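Local structure of sigma-C capsid protein (Avian reovirus, 2VRS) at residues F154-V163 with Q175-F186. The protein forms the homotrimeric fibre by which avian reovirus attaches to host cells and also induces apoptosis, this chain being its C-terminal portion. Numbering follows the deposited sequence.
Sequences FQAASFPVDV and QAYGVYSSSRVF
Phe159 and Gly178 bond to each other twice through their backbones, Gly178 N giving to Phe159 O at 2.8 Å, and Val161 and Ala176 repeat the pattern with Ala176 N 2.7 Å from Val161 O. Ala176 O takes a second donor besides Val161 N: Gln175, its chain bent at chi2 (62°), curls back so that NE2 reaches this oxygen in the carbonyl plane, 3.0 Å away. A water joins the same NE2 to Asp162 OD1, while Asp162 OD2 forms a salt bridge to Arg206 of the second subunit. Beyond the Phe159-Gly178 bridge, another water takes over, accepting from Tyr180 N and donating to Gln155 O and Ala157 O. Phe159, with CG between backbone N and carbonyl carbon (chi1 55°), lays its ring across Gly178, whose CA sits over the face 4.1 Å from the ring centroid in a CH-pi contact. Phe159 CE1 meets Tyr180 CD1 at 3.5 Å, their near-parallel rings slid apart, and Phe159 turns its edge toward the Phe186 face in an offset edge-to-face pair. Phe186 CB in turn lies over the centre of the Tyr180 ring. The antiparallel beta hairpin of strands 159-167 and 170-180, backed by this aromatic cluster, belongs to the beta-barrel of the fibre's C-terminal domain.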
loop_
_atom_site.group_PDB
_atom_site.type_symbol
_atom_site.label_atom_id
_atom_site.label_comp_id
_atom_site.label_asym_id
_atom_site.label_seq_id
_atom_site.Cartn_x
_atom_site.Cartn_y
_atom_site.Cartn_z
ATOM N N PHE C 154 -3.561 -13.169 3.489
ATOM C CA PHE C 154 -2.851 -13.342 4.761
ATOM C C PHE C 154 -3.141 -14.740 5.347
ATOM O O PHE C 154 -2.240 -15.407 5.848
ATOM C CB PHE C 154 -3.248 -12.238 5.762
ATOM C CG PHE C 154 -2.414 -12.260 7.025
ATOM C CD1 PHE C 154 -1.196 -11.566 7.051
ATOM C CD2 PHE C 154 -2.796 -13.026 8.140
ATOM C CE1 PHE C 154 -0.375 -11.564 8.213
ATOM C CE2 PHE C 154 -1.983 -13.055 9.294
ATOM C CZ PHE C 154 -0.779 -12.287 9.336
ATOM N N GLN C 155 -4.394 -15.190 5.237
ATOM C CA GLN C 155 -4.830 -16.436 5.844
ATOM C C GLN C 155 -4.093 -17.643 5.314
ATOM O O GLN C 155 -4.033 -18.684 5.993
ATOM C CB GLN C 155 -6.333 -16.614 5.594
ATOM C CG GLN C 155 -7.217 -15.761 6.456
ATOM C CD GLN C 155 -8.688 -16.039 6.119
ATOM O OE1 GLN C 155 -9.097 -17.185 6.136
ATOM N NE2 GLN C 155 -9.442 -15.017 5.779
ATOM N N ALA C 156 -3.479 -17.496 4.132
ATOM C CA ALA C 156 -2.902 -18.631 3.441
ATOM C C ALA C 156 -1.597 -19.205 4.052
ATOM O O ALA C 156 -1.134 -20.287 3.640
ATOM C CB ALA C 156 -2.698 -18.260 1.967
ATOM N N ALA C 157 -1.003 -18.503 5.029
ATOM C CA ALA C 157 0.259 -18.902 5.641
ATOM C C ALA C 157 0.183 -18.787 7.167
ATOM O O ALA C 157 -0.487 -17.913 7.702
ATOM C CB ALA C 157 1.401 -18.010 5.133
ATOM N N SER C 158 0.973 -19.611 7.846
ATOM C CA SER C 158 1.332 -19.359 9.252
ATOM C C SER C 158 2.017 -17.991 9.404
ATOM O O SER C 158 2.613 -17.447 8.442
ATOM C CB SER C 158 2.245 -20.489 9.748
ATOM O OG SER C 158 1.498 -21.717 9.683
ATOM N N PHE C 159 1.886 -17.420 10.595
ATOM C CA PHE C 159 2.432 -16.068 10.820
ATOM C C PHE C 159 3.058 -15.985 12.225
ATOM O O PHE C 159 2.696 -16.771 13.108
ATOM C CB PHE C 159 1.296 -15.016 10.659
ATOM C CG PHE C 159 0.086 -15.282 11.544
ATOM C CD1 PHE C 159 -0.955 -16.122 11.105
ATOM C CD2 PHE C 159 -0.001 -14.705 12.835
ATOM C CE1 PHE C 159 -2.058 -16.381 11.924
ATOM C CE2 PHE C 159 -1.136 -14.927 13.670
ATOM C CZ PHE C 159 -2.188 -15.763 13.203
ATOM N N PRO C 160 4.081 -15.122 12.397
ATOM C CA PRO C 160 4.856 -15.127 13.650
ATOM C C PRO C 160 4.030 -14.515 14.783
ATOM O O PRO C 160 3.249 -13.584 14.568
ATOM C CB PRO C 160 6.109 -14.292 13.323
ATOM C CG PRO C 160 5.782 -13.610 11.996
ATOM C CD PRO C 160 4.627 -14.220 11.356
ATOM N N VAL C 161 4.238 -15.057 15.969
ATOM C CA VAL C 161 3.541 -14.616 17.162
ATOM C C VAL C 161 4.614 -14.670 18.269
ATOM O O VAL C 161 5.304 -15.669 18.421
ATOM C CB VAL C 161 2.347 -15.567 17.538
ATOM C CG1 VAL C 161 1.769 -15.189 18.902
ATOM C CG2 VAL C 161 1.230 -15.606 16.464
ATOM N N ASP C 162 4.726 -13.605 19.077
ATOM C CA ASP C 162 5.627 -13.626 20.237
ATOM C C ASP C 162 4.835 -13.966 21.497
ATOM O O ASP C 162 3.787 -13.387 21.738
ATOM C CB ASP C 162 6.238 -12.236 20.432
ATOM C CG ASP C 162 7.243 -11.879 19.361
ATOM O OD1 ASP C 162 7.772 -12.769 18.681
ATOM O OD2 ASP C 162 7.506 -10.694 19.233
ATOM N N VAL C 163 5.348 -14.875 22.315
ATOM C CA VAL C 163 4.648 -15.258 23.521
ATOM C C VAL C 163 5.648 -15.145 24.671
ATOM O O VAL C 163 6.853 -15.405 24.490
ATOM C CB VAL C 163 4.107 -16.701 23.391
ATOM C CG1 VAL C 163 3.570 -17.222 24.692
ATOM C CG2 VAL C 163 2.997 -16.729 22.329
ATOM N N GLN C 175 9.608 -17.140 20.237
ATOM C CA GLN C 175 9.145 -16.791 18.914
ATOM C C GLN C 175 8.286 -17.948 18.499
ATOM O O GLN C 175 8.820 -19.034 18.250
ATOM C CB GLN C 175 10.371 -16.713 17.960
ATOM C CG GLN C 175 9.979 -16.591 16.451
ATOM C CD GLN C 175 9.215 -15.348 16.243
ATOM O OE1 GLN C 175 9.786 -14.258 16.290
ATOM N NE2 GLN C 175 7.903 -15.469 16.058
ATOM N N ALA C 176 6.970 -17.743 18.372
ATOM C CA ALA C 176 6.060 -18.830 18.013
ATOM C C ALA C 176 5.330 -18.512 16.676
ATOM O O ALA C 176 5.686 -17.533 15.995
ATOM C CB ALA C 176 5.096 -19.066 19.135
ATOM N N TYR C 177 4.348 -19.327 16.295
ATOM C CA TYR C 177 3.582 -19.107 15.054
ATOM C C TYR C 177 2.102 -19.363 15.303
ATOM O O TYR C 177 1.726 -20.196 16.158
ATOM C CB TYR C 177 4.101 -20.016 13.923
ATOM C CG TYR C 177 5.506 -19.590 13.540
ATOM C CD1 TYR C 177 6.631 -20.059 14.268
ATOM C CD2 TYR C 177 5.703 -18.638 12.537
ATOM C CE1 TYR C 177 7.930 -19.601 13.979
ATOM C CE2 TYR C 177 7.013 -18.172 12.232
ATOM C CZ TYR C 177 8.100 -18.662 12.964
ATOM O OH TYR C 177 9.387 -18.217 12.719
ATOM N N GLY C 178 1.279 -18.664 14.545
ATOM C CA GLY C 178 -0.152 -18.910 14.480
ATOM C C GLY C 178 -0.604 -19.283 13.085
ATOM O O GLY C 178 0.153 -19.140 12.124
ATOM N N VAL C 179 -1.838 -19.781 12.972
ATOM C CA VAL C 179 -2.424 -20.031 11.640
ATOM C C VAL C 179 -3.927 -19.934 11.780
ATOM O O VAL C 179 -4.484 -20.348 12.803
ATOM C CB VAL C 179 -1.961 -21.424 11.080
ATOM C CG1 VAL C 179 -2.539 -22.578 11.917
ATOM C CG2 VAL C 179 -2.347 -21.584 9.609
ATOM N N TYR C 180 -4.563 -19.335 10.778
ATOM C CA TYR C 180 -6.029 -19.286 10.688
ATOM C C TYR C 180 -6.580 -20.587 10.133
ATOM O O TYR C 180 -6.228 -20.983 9.042
ATOM C CB TYR C 180 -6.496 -18.104 9.826
ATOM C CG TYR C 180 -6.452 -16.795 10.609
ATOM C CD1 TYR C 180 -5.273 -16.036 10.640
ATOM C CD2 TYR C 180 -7.549 -16.371 11.345
ATOM C CE1 TYR C 180 -5.216 -14.838 11.373
ATOM C CE2 TYR C 180 -7.502 -15.181 12.109
ATOM C CZ TYR C 180 -6.317 -14.430 12.090
ATOM O OH TYR C 180 -6.291 -13.281 12.828
ATOM N N SER C 181 -7.425 -21.234 10.914
ATOM C CA SER C 181 -8.180 -22.416 10.429
ATOM C C SER C 181 -9.423 -21.998 9.628
ATOM O O SER C 181 -9.941 -22.772 8.826
ATOM C CB SER C 181 -8.532 -23.345 11.584
ATOM O OG SER C 181 -9.261 -22.659 12.603
ATOM N N SER C 182 -9.921 -20.787 9.860
ATOM C CA SER C 182 -10.982 -20.160 9.054
ATOM C C SER C 182 -10.890 -18.669 9.258
ATOM O O SER C 182 -10.055 -18.232 10.041
ATOM C CB SER C 182 -12.347 -20.636 9.507
ATOM O OG SER C 182 -12.609 -20.294 10.849
ATOM N N SER C 183 -11.753 -17.883 8.608
ATOM C CA SER C 183 -11.621 -16.405 8.690
ATOM C C SER C 183 -11.798 -15.879 10.138
ATOM O O SER C 183 -11.319 -14.787 10.465
ATOM C CB SER C 183 -12.614 -15.724 7.762
ATOM O OG SER C 183 -13.941 -15.995 8.208
ATOM N N ARG C 184 -12.506 -16.629 10.981
ATOM C CA ARG C 184 -12.822 -16.157 12.339
ATOM C C ARG C 184 -11.930 -16.743 13.435
ATOM O O ARG C 184 -12.070 -16.369 14.594
ATOM C CB ARG C 184 -14.284 -16.462 12.712
ATOM C CG ARG C 184 -15.299 -15.692 11.863
ATOM C CD ARG C 184 -16.738 -16.125 12.231
ATOM N NE ARG C 184 -17.115 -15.857 13.624
ATOM C CZ ARG C 184 -17.640 -14.722 14.064
ATOM N NH1 ARG C 184 -17.844 -13.712 13.240
ATOM N NH2 ARG C 184 -17.966 -14.591 15.351
ATOM N N VAL C 185 -11.033 -17.664 13.088
ATOM C CA VAL C 185 -10.365 -18.450 14.135
ATOM C C VAL C 185 -8.902 -18.664 13.795
ATOM O O VAL C 185 -8.587 -19.194 12.734
ATOM C CB VAL C 185 -11.011 -19.883 14.316
ATOM C CG1 VAL C 185 -10.305 -20.672 15.431
ATOM C CG2 VAL C 185 -12.492 -19.787 14.563
ATOM N N PHE C 186 -8.003 -18.292 14.706
ATOM C CA PHE C 186 -6.627 -18.695 14.597
ATOM C C PHE C 186 -6.181 -19.415 15.853
ATOM O O PHE C 186 -6.773 -19.259 16.930
ATOM C CB PHE C 186 -5.648 -17.540 14.244
ATOM C CG PHE C 186 -5.439 -16.526 15.351
ATOM C CD1 PHE C 186 -6.307 -15.438 15.459
ATOM C CD2 PHE C 186 -4.310 -16.610 16.219
ATOM C CE1 PHE C 186 -6.109 -14.476 16.431
ATOM C CE2 PHE C 186 -4.076 -15.636 17.197
ATOM C CZ PHE C 186 -4.999 -14.571 17.320
HETATM O O HOH W 1 -3.256 -18.137 8.590
HETATM O O HOH W 2 -8.306 -19.795 6.691
HETATM O O HOH W 3 6.710 -12.603 16.167
#